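Local coordinates for uncharacterized protein (Bacteroides ovatus, PDB 4DQA) that is of unknown function but probably binds carbohydrate, pairing an N-terminal E-set-like domain with a concanavalin A-like lectin domain, at residues G185-I191 with L204-Q210; Y212-L218 with W246-W251; V54-Y58 with I128-F132; D30-R34 with D44-S48. All coordinates share one frame; numbering follows the deposited sequence.

Interaction 1. Residues G185-I191 with L204-Q210; sequences GVMILRI and LEVAGGQ
An antiparallel β-ladder joins strand 187-190 to strand 203-208, the middle strand of a three-stranded sheet, and the pairs I188-A207 and R190-E205 exchange their backbone hydrogen bonds. I188 N to A207 O and A207 N to I188 O are both 2.9 Å. On the face carrying R190, E205 and A207, the R190 side chain runs beside that of E205, and its NE and NH2 both donate to the single oxygen OE1, each 2.9 Å away. OE1 lies in the guanidinium plane, the carboxylate is turned 57° from it, and both nitrogens approach OE1 from one side of the carboxylate plane. The other oxygen, OE2, is held by T199. A207 CB sits under the centre of the guanidinium, 3.4 Å from R190 CZ. The other face is apolar: M187, a selenomethionine bent at chi2 and chi3, brings SE to 3.7 Å from V206 CG2, and I191 CG1 meets L204 CD2. G209 N reaches V186 O from above its carbonyl plane (3.2 Å). One water bridges V186 O and Q210 NE2; a second, bound to Q210 O and NE2, reaches V186 O only weakly. V186 and M187 both face T183, a classic β-bulge within the concanavalin A-like domain.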
loop_
_atom_site.group_PDB
_atom_site.type_symbol
_atom_site.label_atom_id
_atom_site.label_comp_id
_atom_site.label_asym_id
_atom_site.label_seq_id
_atom_site.Cartn_x
_atom_site.Cartn_y
_atom_site.Cartn_z
ATOM N N GLY A 185 29.031 9.019 0.904
ATOM C CA GLY A 185 29.952 9.582 1.863
ATOM C C GLY A 185 29.245 10.072 3.118
ATOM O O GLY A 185 29.906 10.405 4.096
ATOM N N VAL A 186 27.913 10.083 3.087
ATOM C CA VAL A 186 27.127 10.633 4.183
ATOM C C VAL A 186 26.074 9.655 4.718
ATOM O O VAL A 186 26.101 9.302 5.906
ATOM C CB VAL A 186 26.452 11.952 3.757
ATOM C CG1 VAL A 186 25.602 12.527 4.881
ATOM C CG2 VAL A 186 27.521 12.975 3.312
HETATM N N MSE A 187 25.164 9.213 3.856
HETATM C CA MSE A 187 24.137 8.234 4.230
HETATM C C MSE A 187 23.583 7.591 2.965
HETATM O O MSE A 187 22.700 8.144 2.311
HETATM C CB MSE A 187 23.000 8.882 5.025
HETATM C CG MSE A 187 22.010 7.902 5.597
HETATM SE SE MSE A 187 22.758 6.845 7.022
HETATM C CE MSE A 187 23.166 8.285 8.243
ATOM N N ILE A 188 24.105 6.417 2.625
ATOM C CA ILE A 188 23.685 5.755 1.397
ATOM C C ILE A 188 23.343 4.281 1.676
ATOM O O ILE A 188 23.998 3.610 2.476
ATOM C CB ILE A 188 24.756 5.944 0.294
ATOM C CG1 ILE A 188 24.202 5.598 -1.099
ATOM C CG2 ILE A 188 25.980 5.117 0.595
ATOM C CD1 ILE A 188 25.080 6.047 -2.255
ATOM N N LEU A 189 22.266 3.822 1.055
ATOM C CA LEU A 189 21.866 2.426 1.082
ATOM C C LEU A 189 22.266 1.790 -0.236
ATOM O O LEU A 189 21.936 2.292 -1.329
ATOM C CB LEU A 189 20.360 2.312 1.306
ATOM C CG LEU A 189 19.783 0.898 1.376
ATOM C CD1 LEU A 189 20.288 0.213 2.625
ATOM C CD2 LEU A 189 18.253 0.962 1.363
ATOM N N ARG A 190 23.054 0.721 -0.129
ATOM C CA ARG A 190 23.581 0.041 -1.303
ATOM C C ARG A 190 23.571 -1.457 -1.075
ATOM O O ARG A 190 23.261 -1.942 0.018
ATOM C CB ARG A 190 25.004 0.525 -1.583
ATOM C CG ARG A 190 26.012 0.173 -0.511
ATOM C CD ARG A 190 27.338 0.918 -0.718
ATOM N NE ARG A 190 28.352 0.537 0.260
ATOM C CZ ARG A 190 29.461 1.242 0.489
ATOM N NH1 ARG A 190 29.697 2.365 -0.192
ATOM N NH2 ARG A 190 30.310 0.833 1.405
ATOM N N ILE A 191 23.903 -2.193 -2.134
ATOM C CA ILE A 191 24.123 -3.633 -2.009
ATOM C C ILE A 191 25.550 -3.862 -2.453
ATOM O O ILE A 191 25.914 -3.584 -3.606
ATOM C CB ILE A 191 23.181 -4.475 -2.886
ATOM C CG1 ILE A 191 21.734 -3.988 -2.748
ATOM C CG2 ILE A 191 23.306 -5.920 -2.457
ATOM C CD1 ILE A 191 20.779 -4.625 -3.736
ATOM N N LEU A 204 23.159 -6.231 1.519
ATOM C CA LEU A 204 22.673 -4.894 1.817
ATOM C C LEU A 204 23.485 -4.229 2.898
ATOM O O LEU A 204 23.856 -4.840 3.894
ATOM C CB LEU A 204 21.251 -4.946 2.344
ATOM C CG LEU A 204 20.113 -4.985 1.379
ATOM C CD1 LEU A 204 18.856 -5.260 2.184
ATOM C CD2 LEU A 204 19.992 -3.649 0.639
ATOM N N GLU A 205 23.740 -2.952 2.718
ATOM C CA GLU A 205 24.630 -2.204 3.583
ATOM C C GLU A 205 24.244 -0.756 3.600
ATOM O O GLU A 205 23.839 -0.198 2.581
ATOM C CB GLU A 205 26.074 -2.328 3.073
ATOM C CG GLU A 205 27.111 -1.569 3.864
ATOM C CD GLU A 205 28.529 -1.837 3.368
ATOM O OE1 GLU A 205 28.820 -1.582 2.164
ATOM O OE2 GLU A 205 29.364 -2.301 4.180
ATOM N N VAL A 206 24.360 -0.137 4.774
ATOM C CA VAL A 206 24.335 1.305 4.871
ATOM C C VAL A 206 25.739 1.850 5.097
ATOM O O VAL A 206 26.517 1.307 5.875
ATOM C CB VAL A 206 23.335 1.790 5.927
ATOM C CG1 VAL A 206 23.664 1.260 7.275
ATOM C CG2 VAL A 206 23.328 3.296 5.974
ATOM N N ALA A 207 26.081 2.901 4.365
ATOM C CA ALA A 207 27.419 3.469 4.415
ATOM C C ALA A 207 27.379 4.984 4.447
ATOM O O ALA A 207 26.341 5.587 4.213
ATOM C CB ALA A 207 28.238 2.973 3.200
ATOM N N GLY A 208 28.504 5.595 4.783
ATOM C CA GLY A 208 28.591 7.042 4.859
ATOM C C GLY A 208 29.521 7.448 5.968
ATOM O O GLY A 208 30.700 7.081 5.980
ATOM N N GLY A 209 28.998 8.222 6.906
ATOM C CA GLY A 209 29.765 8.562 8.096
ATOM C C GLY A 209 29.964 7.381 9.035
ATOM O O GLY A 209 30.885 7.377 9.870
ATOM N N GLN A 210 29.077 6.395 8.923
ATOM C CA GLN A 210 29.137 5.171 9.714
ATOM C C GLN A 210 28.470 4.073 8.894
ATOM O O GLN A 210 27.724 4.373 7.960
ATOM C CB GLN A 210 28.408 5.346 11.043
ATOM C CG GLN A 210 27.071 6.061 10.918
ATOM C CD GLN A 210 27.210 7.566 10.763
ATOM O OE1 GLN A 210 27.942 8.210 11.507
ATOM N NE2 GLN A 210 26.506 8.128 9.788
HETATM O O HOH W 1 26.106 6.407 7.510
HETATM O O HOH W 2 26.667 10.659 8.256
#

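Interaction 2. Residues Y212-L218 with W246-W251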
loop_
_atom_site.group_PDB
_atom_site.type_symbol
_atom_site.label_atom_id
_atom_site.label_comp_id
_atom_site.label_asym_id
_atom_site.label_seq_id
_atom_site.Cartn_x
_atom_site.Cartn_y
_atom_site.Cartn_z
ATOM N N TYR A 212 26.983 -0.314 8.550
ATOM C CA TYR A 212 26.755 -1.684 8.971
ATOM C C TYR A 212 26.028 -2.416 7.867
ATOM O O TYR A 212 25.558 -1.804 6.912
ATOM C CB TYR A 212 25.979 -1.759 10.293
ATOM C CG TYR A 212 24.536 -1.286 10.250
ATOM C CD1 TYR A 212 24.225 0.064 10.335
ATOM C CD2 TYR A 212 23.491 -2.195 10.177
ATOM C CE1 TYR A 212 22.899 0.499 10.320
ATOM C CE2 TYR A 212 22.153 -1.769 10.160
ATOM C CZ TYR A 212 21.871 -0.423 10.224
ATOM O OH TYR A 212 20.547 -0.006 10.232
ATOM N N ARG A 213 25.951 -3.731 7.987
ATOM C CA ARG A 213 25.417 -4.567 6.927
ATOM C C ARG A 213 24.646 -5.766 7.443
ATOM O O ARG A 213 24.726 -6.128 8.630
ATOM C CB ARG A 213 26.559 -5.040 6.023
ATOM C CG ARG A 213 27.559 -5.946 6.726
ATOM C CD ARG A 213 28.530 -6.500 5.692
ATOM N NE ARG A 213 29.651 -7.272 6.214
ATOM C CZ ARG A 213 29.563 -8.534 6.621
ATOM N NH1 ARG A 213 28.367 -9.146 6.638
ATOM N NH2 ARG A 213 30.661 -9.166 7.053
ATOM N N VAL A 214 23.873 -6.373 6.554
ATOM C CA VAL A 214 23.147 -7.591 6.873
ATOM C C VAL A 214 24.046 -8.837 6.843
ATOM O O VAL A 214 25.255 -8.730 6.607
ATOM C CB VAL A 214 21.949 -7.784 5.943
ATOM C CG1 VAL A 214 21.026 -6.565 6.057
ATOM C CG2 VAL A 214 22.410 -7.989 4.489
ATOM N N THR A 215 23.457 -10.006 7.090
ATOM C CA THR A 215 24.230 -11.231 7.220
ATOM C C THR A 215 23.773 -12.377 6.289
ATOM O O THR A 215 24.210 -13.508 6.435
ATOM C CB THR A 215 24.257 -11.683 8.705
ATOM O OG1 THR A 215 22.930 -11.816 9.176
ATOM C CG2 THR A 215 24.958 -10.641 9.568
ATOM N N LYS A 216 22.923 -12.048 5.307
ATOM C CA LYS A 216 22.449 -12.991 4.298
ATOM C C LYS A 216 22.419 -12.258 2.951
ATOM O O LYS A 216 22.149 -11.082 2.952
ATOM C CB LYS A 216 21.022 -13.429 4.631
ATOM C CG LYS A 216 20.857 -14.038 6.009
ATOM C CD LYS A 216 19.413 -14.456 6.238
ATOM C CE LYS A 216 18.527 -13.262 6.520
ATOM N NZ LYS A 216 18.552 -12.844 7.950
ATOM N N PRO A 217 22.648 -12.982 1.827
ATOM C CA PRO A 217 22.576 -12.326 0.511
ATOM C C PRO A 217 21.158 -12.168 -0.032
ATOM O O PRO A 217 20.239 -12.893 0.370
ATOM C CB PRO A 217 23.376 -13.270 -0.390
ATOM C CG PRO A 217 23.159 -14.637 0.232
ATOM C CD PRO A 217 23.101 -14.388 1.710
ATOM N N LEU A 218 20.993 -11.215 -0.942
ATOM C CA LEU A 218 19.810 -11.140 -1.776
ATOM C C LEU A 218 20.039 -11.935 -3.048
ATOM O O LEU A 218 21.167 -12.024 -3.553
ATOM C CB LEU A 218 19.486 -9.693 -2.168
ATOM C CG LEU A 218 19.206 -8.743 -1.030
ATOM C CD1 LEU A 218 18.873 -7.376 -1.595
ATOM C CD2 LEU A 218 18.049 -9.270 -0.174
ATOM N N TRP A 246 16.755 -7.257 9.485
ATOM C CA TRP A 246 17.892 -8.116 9.129
ATOM C C TRP A 246 19.190 -7.666 9.772
ATOM O O TRP A 246 20.167 -8.420 9.831
ATOM C CB TRP A 246 18.091 -8.129 7.615
ATOM C CG TRP A 246 17.258 -9.135 6.875
ATOM C CD1 TRP A 246 16.054 -9.621 7.247
ATOM C CD2 TRP A 246 17.580 -9.768 5.621
ATOM N NE1 TRP A 246 15.593 -10.525 6.319
ATOM C CE2 TRP A 246 16.521 -10.647 5.319
ATOM C CE3 TRP A 246 18.670 -9.695 4.739
ATOM C CZ2 TRP A 246 16.499 -11.433 4.170
ATOM C CZ3 TRP A 246 18.645 -10.479 3.590
ATOM C CH2 TRP A 246 17.569 -11.343 3.322
ATOM N N ALA A 247 19.221 -6.422 10.220
ATOM C CA ALA A 247 20.398 -5.897 10.887
ATOM C C ALA A 247 20.055 -4.619 11.606
ATOM O O ALA A 247 19.098 -3.912 11.264
ATOM C CB ALA A 247 21.505 -5.666 9.911
ATOM N N GLY A 248 20.826 -4.322 12.638
ATOM C CA GLY A 248 20.649 -3.082 13.343
ATOM C C GLY A 248 21.946 -2.548 13.893
ATOM O O GLY A 248 22.954 -3.265 13.980
ATOM N N SER A 249 21.910 -1.276 14.253
ATOM C CA SER A 249 23.013 -0.657 14.967
ATOM C C SER A 249 22.506 0.499 15.822
ATOM O O SER A 249 21.278 0.727 15.942
ATOM C CB SER A 249 24.080 -0.188 13.974
ATOM O OG SER A 249 25.313 0.011 14.649
ATOM N N ASP A 250 23.441 1.190 16.464
ATOM C CA ASP A 250 23.123 2.312 17.323
ATOM C C ASP A 250 24.079 3.412 16.955
ATOM O O ASP A 250 25.295 3.212 16.935
ATOM C CB ASP A 250 23.272 1.950 18.811
ATOM C CG ASP A 250 22.267 0.903 19.256
ATOM O OD1 ASP A 250 22.580 -0.299 19.153
ATOM O OD2 ASP A 250 21.149 1.284 19.679
ATOM N N TRP A 251 23.526 4.569 16.645
ATOM C CA TRP A 251 24.313 5.721 16.251
ATOM C C TRP A 251 24.012 6.854 17.188
ATOM O O TRP A 251 22.933 6.908 17.810
ATOM C CB TRP A 251 23.935 6.178 14.851
ATOM C CG TRP A 251 24.291 5.247 13.760
ATOM C CD1 TRP A 251 25.245 4.276 13.783
ATOM C CD2 TRP A 251 23.697 5.202 12.460
ATOM N NE1 TRP A 251 25.283 3.626 12.575
ATOM C CE2 TRP A 251 24.338 4.171 11.746
ATOM C CE3 TRP A 251 22.674 5.921 11.835
ATOM C CZ2 TRP A 251 24.013 3.852 10.432
ATOM C CZ3 TRP A 251 22.343 5.603 10.531
ATOM C CH2 TRP A 251 23.009 4.566 9.845
HETATM O O HOH W 3 20.739 -10.403 8.124
#
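Y212 points its ring at strand 244-250 of the concanavalin A-like domain and is wedged between A247, S249 and W251. CB leaves the backbone towards that strand, with CG set between the backbone N and the carbonyl carbon (chi1 67°), which turns the ring up against G248 and S249. S249 CB lies over one face of the ring, off-centre towards the rim, in a CH-pi contact 3.9 Å from the centroid. Along one edge, CD1 and then CE1 face W251, CE1 coming to 3.5 Å from CZ2; the two rings are inclined at 67°. Along the other, CD2 and CE2 each lie about 4.0 Å from A247 CB, and CE2 also touches G248 CA. At the tip, OH is hydrogen-bonded to T237 on strand 236-241. The chain after strand 212-213 continues against W246 and A247, which both face I239 in a classic β-bulge; V214 CG1 packs on W246 CB at 3.7 Å. K216 is modelled in two conformers, and in one of them its chain bends at chi3 and chi4, placing CE above the six-membered ring of W246 and NZ 3.9 Å from the centroid of the five-membered ring, 5° off its normal, a cation-pi contact. A water accepts from T215 N and K216 NZ and donates to W246 O, 2.7 Å away. No direct hydrogen bond joins the two segments, so apart from this water bridge they rely mainly on ring faces and CH groups, with the Y212 hydroxyl bonded to T237.

Interaction 3. Residues V54-Y58 with I128-F132; sequences VVDEY and IAYFF
Y58, V54 and Y130 carry this contact, in which helix 52-62 packs on strand 128-135 of the mixed sheet in the N-terminal, E-set-like domain. The short helical and strand segments run at 75° to each other with their axes 11.6 Å apart, a separation filled by side chains reaching across from both sides. Y58 and V54 stand one helical turn apart, linked by the backbone bond from Y58 N to V54 O, and so present neighbouring groups to the strand. With CG of Y58 opposite the backbone N (chi1 -171°), its ring reaches both Y130 and F132, which approach from the same side of its plane, and completes an aromatic cluster. CD2 of Y58 lies over one face of the Y130 ring, towards the rim and 3.9 Å from CE2, while I128 CG2 covers the opposite face; the two tyrosine planes are 43° apart. At its hydroxyl end the Y58 ring meets F132 obliquely, CZ to CZ at 3.7 Å. The Y58 hydroxyl bonds to E15, at the start of the neighbouring strand 15-19. V54 CG1 lies 3.8 Å from Y130 OH; I128, modelled in two conformers, in one of them brings CD1 tip to tip with V54 CG1 (3.7 Å). One water spans helix and strand, lying 2.8 Å from V54 O, to which it donates, and 2.7 Å from Y130 OH.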
loop_
_atom_site.group_PDB
_atom_site.type_symbol
_atom_site.label_atom_id
_atom_site.label_comp_id
_atom_site.label_asym_id
_atom_site.label_seq_id
_atom_site.Cartn_x
_atom_site.Cartn_y
_atom_site.Cartn_z
ATOM N N VAL A 54 -22.616 1.569 12.070
ATOM C CA VAL A 54 -22.684 0.119 12.091
ATOM C C VAL A 54 -21.353 -0.489 11.622
ATOM O O VAL A 54 -20.840 -1.459 12.204
ATOM C CB VAL A 54 -23.856 -0.309 11.209
ATOM C CG1 VAL A 54 -23.804 -1.752 10.829
ATOM C CG2 VAL A 54 -25.143 0.044 11.907
ATOM N N VAL A 55 -20.733 0.107 10.607
ATOM C CA VAL A 55 -19.436 -0.355 10.128
ATOM C C VAL A 55 -18.342 -0.040 11.141
ATOM O O VAL A 55 -17.449 -0.827 11.370
ATOM C CB VAL A 55 -19.109 0.276 8.766
ATOM C CG1 VAL A 55 -17.731 -0.135 8.282
ATOM C CG2 VAL A 55 -20.179 -0.120 7.746
ATOM N N ASP A 56 -18.443 1.116 11.799
ATOM C CA ASP A 56 -17.487 1.453 12.831
ATOM C C ASP A 56 -17.564 0.462 13.993
ATOM O O ASP A 56 -16.525 0.061 14.529
ATOM C CB ASP A 56 -17.713 2.888 13.311
ATOM C CG ASP A 56 -17.642 3.912 12.175
ATOM O OD1 ASP A 56 -16.855 3.722 11.231
ATOM O OD2 ASP A 56 -18.379 4.915 12.246
ATOM N N GLU A 57 -18.770 0.079 14.408
ATOM C CA GLU A 57 -18.893 -0.916 15.473
ATOM C C GLU A 57 -18.294 -2.249 15.083
ATOM O O GLU A 57 -17.685 -2.923 15.911
ATOM C CB GLU A 57 -20.336 -1.166 15.880
ATOM C CG GLU A 57 -20.998 -0.083 16.652
ATOM C CD GLU A 57 -22.381 -0.507 17.095
ATOM O OE1 GLU A 57 -23.320 -0.408 16.292
ATOM O OE2 GLU A 57 -22.532 -0.917 18.256
ATOM N N TYR A 58 -18.507 -2.646 13.831
ATOM C CA TYR A 58 -17.963 -3.903 13.336
ATOM C C TYR A 58 -16.442 -3.824 13.353
ATOM O O TYR A 58 -15.745 -4.717 13.851
ATOM C CB TYR A 58 -18.492 -4.164 11.905
ATOM C CG TYR A 58 -18.163 -5.536 11.372
ATOM C CD1 TYR A 58 -16.915 -5.810 10.884
ATOM C CD2 TYR A 58 -19.137 -6.530 11.325
ATOM C CE1 TYR A 58 -16.605 -7.059 10.381
ATOM C CE2 TYR A 58 -18.836 -7.796 10.821
ATOM C CZ TYR A 58 -17.578 -8.039 10.357
ATOM O OH TYR A 58 -17.222 -9.293 9.850
ATOM N N ILE A 128 -29.162 -6.865 10.248
ATOM C CA ILE A 128 -28.249 -6.270 9.281
ATOM C C ILE A 128 -27.519 -7.384 8.540
ATOM O O ILE A 128 -27.031 -8.339 9.148
ATOM C CB ILE A 128 -27.221 -5.338 9.949
ATOM C CG1 ILE A 128 -27.926 -4.178 10.659
ATOM C CG2 ILE A 128 -26.214 -4.836 8.905
ATOM C CD1 ILE A 128 -27.027 -3.390 11.575
ATOM N N ALA A 129 -27.482 -7.273 7.220
ATOM C CA ALA A 129 -26.743 -8.183 6.363
ATOM C C ALA A 129 -25.515 -7.415 5.867
ATOM O O ALA A 129 -25.644 -6.267 5.414
ATOM C CB ALA A 129 -27.612 -8.629 5.185
ATOM N N TYR A 130 -24.346 -8.046 5.938
ATOM C CA TYR A 130 -23.100 -7.385 5.560
ATOM C C TYR A 130 -22.557 -7.973 4.270
ATOM O O TYR A 130 -22.371 -9.183 4.154
ATOM C CB TYR A 130 -22.051 -7.537 6.664
ATOM C CG TYR A 130 -22.441 -6.963 8.001
ATOM C CD1 TYR A 130 -23.241 -7.681 8.886
ATOM C CD2 TYR A 130 -21.995 -5.716 8.398
ATOM C CE1 TYR A 130 -23.597 -7.170 10.099
ATOM C CE2 TYR A 130 -22.336 -5.205 9.626
ATOM C CZ TYR A 130 -23.159 -5.927 10.468
ATOM O OH TYR A 130 -23.526 -5.415 11.707
ATOM N N PHE A 131 -22.374 -7.120 3.278
ATOM C CA PHE A 131 -21.824 -7.535 2.006
ATOM C C PHE A 131 -20.455 -6.893 1.853
ATOM O O PHE A 131 -20.331 -5.685 1.891
ATOM C CB PHE A 131 -22.761 -7.108 0.886
ATOM C CG PHE A 131 -24.134 -7.723 1.014
ATOM C CD1 PHE A 131 -24.405 -8.979 0.467
ATOM C CD2 PHE A 131 -25.114 -7.087 1.735
ATOM C CE1 PHE A 131 -25.670 -9.554 0.608
ATOM C CE2 PHE A 131 -26.381 -7.661 1.880
ATOM C CZ PHE A 131 -26.645 -8.896 1.326
ATOM N N PHE A 132 -19.439 -7.726 1.702
ATOM C CA PHE A 132 -18.062 -7.265 1.680
ATOM C C PHE A 132 -17.515 -7.348 0.261
ATOM O O PHE A 132 -17.816 -8.278 -0.506
ATOM C CB PHE A 132 -17.222 -8.109 2.623
ATOM C CG PHE A 132 -17.636 -8.000 4.054
ATOM C CD1 PHE A 132 -17.273 -6.905 4.803
ATOM C CD2 PHE A 132 -18.380 -8.994 4.659
ATOM C CE1 PHE A 132 -17.635 -6.801 6.123
ATOM C CE2 PHE A 132 -18.749 -8.896 5.979
ATOM C CZ PHE A 132 -18.380 -7.792 6.718
HETATM O O HOH W 4 -22.120 -3.707 13.265
#

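Interaction 4. Residues D30-R34 with D44-S48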
loop_
_atom_site.group_PDB
_atom_site.type_symbol
_atom_site.label_atom_id
_atom_site.label_comp_id
_atom_site.label_asym_id
_atom_site.label_seq_id
_atom_site.Cartn_x
_atom_site.Cartn_y
_atom_site.Cartn_z
ATOM N N ASP A 30 -28.456 -10.570 -4.656
ATOM C CA ASP A 30 -29.780 -10.836 -4.117
ATOM C C ASP A 30 -29.808 -10.486 -2.644
ATOM O O ASP A 30 -28.857 -10.769 -1.904
ATOM C CB ASP A 30 -30.136 -12.311 -4.306
ATOM C CG ASP A 30 -30.301 -12.696 -5.775
ATOM O OD1 ASP A 30 -30.629 -11.818 -6.601
ATOM O OD2 ASP A 30 -30.103 -13.886 -6.100
ATOM N N LEU A 31 -30.909 -9.879 -2.231
ATOM C CA LEU A 31 -31.142 -9.517 -0.847
ATOM C C LEU A 31 -32.438 -10.169 -0.393
ATOM O O LEU A 31 -33.519 -9.876 -0.944
ATOM C CB LEU A 31 -31.232 -8.005 -0.709
ATOM C CG LEU A 31 -31.445 -7.485 0.703
ATOM C CD1 LEU A 31 -30.231 -7.832 1.547
ATOM C CD2 LEU A 31 -31.701 -5.987 0.633
ATOM N N VAL A 32 -32.332 -11.035 0.616
ATOM C CA VAL A 32 -33.453 -11.795 1.150
ATOM C C VAL A 32 -33.402 -11.835 2.677
ATOM O O VAL A 32 -32.362 -12.140 3.269
ATOM C CB VAL A 32 -33.428 -13.241 0.613
ATOM C CG1 VAL A 32 -34.545 -14.064 1.199
ATOM C CG2 VAL A 32 -33.539 -13.239 -0.902
ATOM N N SER A 33 -34.521 -11.509 3.305
ATOM C CA SER A 33 -34.699 -11.686 4.727
ATOM C C SER A 33 -35.674 -12.822 4.965
ATOM O O SER A 33 -36.260 -13.341 4.015
ATOM C CB SER A 33 -35.225 -10.391 5.351
ATOM O OG SER A 33 -36.462 -9.995 4.784
ATOM N N ARG A 34 -35.830 -13.231 6.220
ATOM C CA ARG A 34 -36.751 -14.327 6.548
ATOM C C ARG A 34 -37.442 -14.151 7.898
ATOM O O ARG A 34 -37.086 -13.296 8.700
ATOM C CB ARG A 34 -36.029 -15.674 6.549
ATOM C CG ARG A 34 -34.887 -15.785 7.543
ATOM C CD ARG A 34 -34.510 -17.239 7.748
ATOM N NE ARG A 34 -35.550 -17.952 8.474
ATOM C CZ ARG A 34 -35.504 -19.243 8.789
ATOM N NH1 ARG A 34 -34.466 -19.989 8.418
ATOM N NH2 ARG A 34 -36.502 -19.788 9.470
ATOM N N ASP A 44 -44.925 -7.940 5.609
ATOM C CA ASP A 44 -44.301 -6.967 4.742
ATOM C C ASP A 44 -42.975 -6.500 5.307
ATOM O O ASP A 44 -42.825 -6.325 6.517
ATOM C CB ASP A 44 -45.225 -5.782 4.539
ATOM C CG ASP A 44 -46.507 -6.180 3.841
ATOM O OD1 ASP A 44 -46.392 -6.833 2.773
ATOM O OD2 ASP A 44 -47.608 -5.869 4.360
ATOM N N VAL A 45 -41.998 -6.332 4.425
ATOM C CA VAL A 45 -40.668 -5.892 4.849
ATOM C C VAL A 45 -40.154 -4.789 3.954
ATOM O O VAL A 45 -40.697 -4.517 2.871
ATOM C CB VAL A 45 -39.645 -7.058 4.878
ATOM C CG1 VAL A 45 -40.090 -8.172 5.825
ATOM C CG2 VAL A 45 -39.376 -7.601 3.465
ATOM N N SER A 46 -39.123 -4.109 4.418
ATOM C CA SER A 46 -38.441 -3.151 3.572
ATOM C C SER A 46 -36.993 -3.063 3.979
ATOM O O SER A 46 -36.592 -3.607 5.013
ATOM C CB SER A 46 -39.095 -1.778 3.624
ATOM O OG SER A 46 -38.868 -1.143 4.885
ATOM N N TYR A 47 -36.211 -2.375 3.171
ATOM C CA TYR A 47 -34.771 -2.342 3.365
ATOM C C TYR A 47 -34.210 -0.942 3.282
ATOM O O TYR A 47 -34.768 -0.050 2.630
ATOM C CB TYR A 47 -34.089 -3.225 2.308
ATOM C CG TYR A 47 -34.565 -4.659 2.329
ATOM C CD1 TYR A 47 -34.066 -5.554 3.272
ATOM C CD2 TYR A 47 -35.519 -5.128 1.433
ATOM C CE1 TYR A 47 -34.506 -6.851 3.324
ATOM C CE2 TYR A 47 -35.954 -6.441 1.471
ATOM C CZ TYR A 47 -35.443 -7.296 2.423
ATOM O OH TYR A 47 -35.881 -8.609 2.457
ATOM N N SER A 48 -33.059 -0.763 3.910
ATOM C CA SER A 48 -32.330 0.486 3.794
ATOM C C SER A 48 -30.854 0.227 4.001
ATOM O O SER A 48 -30.467 -0.809 4.537
ATOM C CB SER A 48 -32.802 1.487 4.833
ATOM O OG SER A 48 -32.518 1.015 6.150
HETATM O O HOH W 5 -36.051 -9.638 0.040
#
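Three chi1 torsions bring L31, S33 and Y47 together: CG of L31 trans to its backbone N (-179°), OG of S33 tucked between N and the carbonyl carbon (59°), and CG of Y47 opposite its own carbonyl carbon (-58°). The leucine and the tyrosine then run alongside one another with their tips pointing opposite ways, and L31 CD2 comes over one face of the ring, displaced towards the rim, 3.7 Å from the centroid in a CH-pi contact. Its nearest ring atoms are CG and CD1 of Y47, both at 3.6 Å. Strands 27-35 and 43-49 belong to different sheets of the N-terminal domain, and these side chains fill the layer between the two sheets of a β-sandwich. The phenol oxygen is satisfied within this interior: S33 OG donates to Y47 OH at 2.8 Å, and Y47 OH in turn donates to a water 2.6 Å away. That water passes a hydrogen on to L31 O, at 2.7 Å, so the chain of bonds starting at S33 returns to the backbone of the same strand. V45, two residues before Y47 and on the same side of its strand, brings CG2 to 4.0 Å from S33 OG, and V115 of strand 107-117 touches both S33 and Y47.

How the interactions relate
Along the chain the order is interaction 4, interaction 3, interaction 1, interaction 2. The first two lie in the N-terminal domain with centres 16 Å apart; strand 43-49 leads directly into helix 52-62, and F131 CZ packs on L31 CD1, so sheet-to-sheet packing and the helix covering one sheet touch each other through F131 and L31. Interactions 1 and 2 sit 11 Å apart in the lectin-like domain, sharing the sheet in which strands 203-208 and 212-213 are neighbours, and Q210 packs on W251 between them. The two pairs lie on opposite sides of the chain's centre, 44 to 62 Å between centres, consistent with two domains that build their cores separately.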